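Local coordinates for protein aldose 1-epimerase (PDB 3NRE) that is a putative aldose 1-epimerase, which probably interconverts the alpha and beta anomers of sugars, at residues Tyr115-Ala120 and Val130-Thr135. Residues are numbered along the deposited sequence; the frame is centred on the assembly and turned at random.
Sequences YRVSQA and VTLSVT
The carbonyl oxygen of S133 is gripped three ways: S118 N reaches it at 2.9 Å with an N-H...O angle of 164°, CA of V117 adds a C-H...O contact, and a water donates to it from the side of the sheet carrying R116, S118 and T135. That water also donates to R116 O and lies 2.7 Å from T135 OG1. A second water, one pair further along, is hydrogen-bonded to S118 OG, S133 OG and T131 O, and a third joins A120 O to T131 OG1. T135 OG1 also hydrogen-bonds to S279 and S133 OG to T281, both on strand 279-290. R116/T135, S118/S133 and A120/T131 are the hydrogen-bonded pairs of this antiparallel beta hairpin, strands 114-123 and 127-136, set within the large beta-sandwich of the galactose mutarotase fold. V117/V134 and Q119/L132 are the non-hydrogen-bonded pairs, and their side chains fill the buried face against F144, W148 and W92. There CD2 of L132 reaches diagonally to CG2 of V117 at 3.7 Å and also lies alongside the Q119 chain, 3.8 Å from its CG. With CG anti to the backbone N (chi1 -163°) and the chain extended beyond, Q119 carries its amide past V130, OE1 coming 3.5 Å from CG1 of V130; OE1 accepts from the indole NE1 of W148 and NE2 donates to the carbonyl oxygen of G21. CG2 of V134 meets Y115 obliquely, 4.0 Å from CB, while the phenol OH of Y115 is hydrogen-bonded to the carboxylate of D86.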
loop_
_atom_site.group_PDB
_atom_site.type_symbol
_atom_site.label_atom_id
_atom_site.label_comp_id
_atom_site.label_asym_id
_atom_site.label_seq_id
_atom_site.Cartn_x
_atom_site.Cartn_y
_atom_site.Cartn_z
ATOM N N TYR A 115 4.529 -13.078 -13.285
ATOM C CA TYR A 115 4.831 -13.470 -11.917
ATOM C C TYR A 115 3.641 -14.173 -11.276
ATOM O O TYR A 115 2.522 -14.193 -11.834
ATOM C CB TYR A 115 5.223 -12.258 -11.040
ATOM C CG TYR A 115 4.143 -11.208 -11.057
ATOM C CD1 TYR A 115 3.071 -11.285 -10.165
ATOM C CD2 TYR A 115 4.136 -10.182 -12.008
ATOM C CE1 TYR A 115 2.064 -10.353 -10.192
ATOM C CE2 TYR A 115 3.133 -9.265 -12.048
ATOM C CZ TYR A 115 2.107 -9.345 -11.136
ATOM O OH TYR A 115 1.044 -8.472 -11.149
ATOM N N ARG A 116 3.945 -14.824 -10.151
ATOM C CA ARG A 116 2.943 -15.370 -9.229
ATOM C C ARG A 116 3.134 -14.666 -7.886
ATOM O O ARG A 116 4.254 -14.435 -7.439
ATOM C CB ARG A 116 3.124 -16.886 -9.090
ATOM C CG ARG A 116 2.238 -17.618 -8.092
ATOM C CD ARG A 116 2.570 -19.151 -8.085
ATOM N NE ARG A 116 1.769 -19.901 -7.107
ATOM C CZ ARG A 116 0.704 -20.666 -7.379
ATOM N NH1 ARG A 116 0.249 -20.811 -8.621
ATOM N NH2 ARG A 116 0.090 -21.326 -6.393
ATOM N N VAL A 117 2.038 -14.293 -7.246
ATOM C CA VAL A 117 2.135 -13.672 -5.932
ATOM C C VAL A 117 1.159 -14.341 -4.992
ATOM O O VAL A 117 0.064 -14.654 -5.423
ATOM C CB VAL A 117 1.944 -12.156 -6.003
ATOM C CG1 VAL A 117 0.629 -11.761 -6.783
ATOM C CG2 VAL A 117 1.957 -11.497 -4.612
ATOM N N SER A 118 1.571 -14.519 -3.732
ATOM C CA SER A 118 0.721 -14.935 -2.661
ATOM C C SER A 118 0.557 -13.792 -1.663
ATOM O O SER A 118 1.461 -13.003 -1.411
ATOM C CB SER A 118 1.248 -16.226 -1.992
ATOM O OG SER A 118 2.452 -15.959 -1.321
ATOM N N GLN A 119 -0.647 -13.695 -1.090
ATOM C CA GLN A 119 -0.916 -12.756 -0.020
ATOM C C GLN A 119 -1.568 -13.539 1.117
ATOM O O GLN A 119 -2.669 -14.067 0.912
ATOM C CB GLN A 119 -1.841 -11.632 -0.481
ATOM C CG GLN A 119 -1.801 -10.450 0.466
ATOM C CD GLN A 119 -2.643 -9.281 0.026
ATOM O OE1 GLN A 119 -2.541 -8.196 0.607
ATOM N NE2 GLN A 119 -3.513 -9.495 -0.951
ATOM N N ALA A 120 -0.883 -13.589 2.273
ATOM C CA ALA A 120 -1.343 -14.242 3.497
ATOM C C ALA A 120 -1.758 -13.225 4.550
ATOM O O ALA A 120 -1.105 -12.212 4.776
ATOM C CB ALA A 120 -0.248 -15.149 4.072
ATOM N N VAL A 130 -0.004 -9.245 7.396
ATOM C CA VAL A 130 -0.232 -9.470 5.978
ATOM C C VAL A 130 1.144 -9.627 5.327
ATOM O O VAL A 130 2.033 -8.841 5.613
ATOM C CB VAL A 130 -0.962 -8.291 5.294
ATOM C CG1 VAL A 130 -1.254 -8.678 3.853
ATOM C CG2 VAL A 130 -2.285 -7.880 6.047
ATOM N N THR A 131 1.302 -10.670 4.521
ATOM C CA THR A 131 2.560 -11.041 3.904
ATOM C C THR A 131 2.372 -11.172 2.370
ATOM O O THR A 131 1.489 -11.922 1.907
ATOM C CB THR A 131 3.010 -12.386 4.556
ATOM O OG1 THR A 131 3.109 -12.215 5.985
ATOM C CG2 THR A 131 4.347 -12.936 3.991
ATOM N N LEU A 132 3.182 -10.456 1.588
ATOM C CA LEU A 132 3.220 -10.600 0.140
ATOM C C LEU A 132 4.545 -11.261 -0.258
ATOM O O LEU A 132 5.597 -10.821 0.211
ATOM C CB LEU A 132 3.146 -9.232 -0.526
ATOM C CG LEU A 132 1.783 -8.561 -0.759
ATOM C CD1 LEU A 132 2.073 -7.121 -1.104
ATOM C CD2 LEU A 132 0.955 -9.311 -1.859
ATOM N N SER A 133 4.472 -12.309 -1.088
ATOM C CA SER A 133 5.618 -13.016 -1.628
ATOM C C SER A 133 5.420 -13.149 -3.127
ATOM O O SER A 133 4.401 -13.704 -3.567
ATOM C CB SER A 133 5.772 -14.417 -1.018
ATOM O OG SER A 133 5.730 -14.354 0.397
ATOM N N VAL A 134 6.394 -12.650 -3.906
ATOM C CA VAL A 134 6.255 -12.559 -5.348
ATOM C C VAL A 134 7.414 -13.259 -5.997
ATOM O O VAL A 134 8.545 -13.097 -5.546
ATOM C CB VAL A 134 6.145 -11.075 -5.822
ATOM C CG1 VAL A 134 7.318 -10.213 -5.363
ATOM C CG2 VAL A 134 6.002 -10.969 -7.349
ATOM N N THR A 135 7.102 -14.081 -6.998
ATOM C CA THR A 135 8.099 -14.868 -7.721
ATOM C C THR A 135 8.112 -14.449 -9.181
ATOM O O THR A 135 7.072 -14.458 -9.837
ATOM C CB THR A 135 7.730 -16.369 -7.676
ATOM O OG1 THR A 135 7.585 -16.790 -6.309
ATOM C CG2 THR A 135 8.788 -17.236 -8.387
HETATM O O HOH W 1 5.282 -16.204 -4.927
HETATM O O HOH W 2 2.575 -14.666 1.082
HETATM O O HOH W 3 0.788 -12.775 7.301
#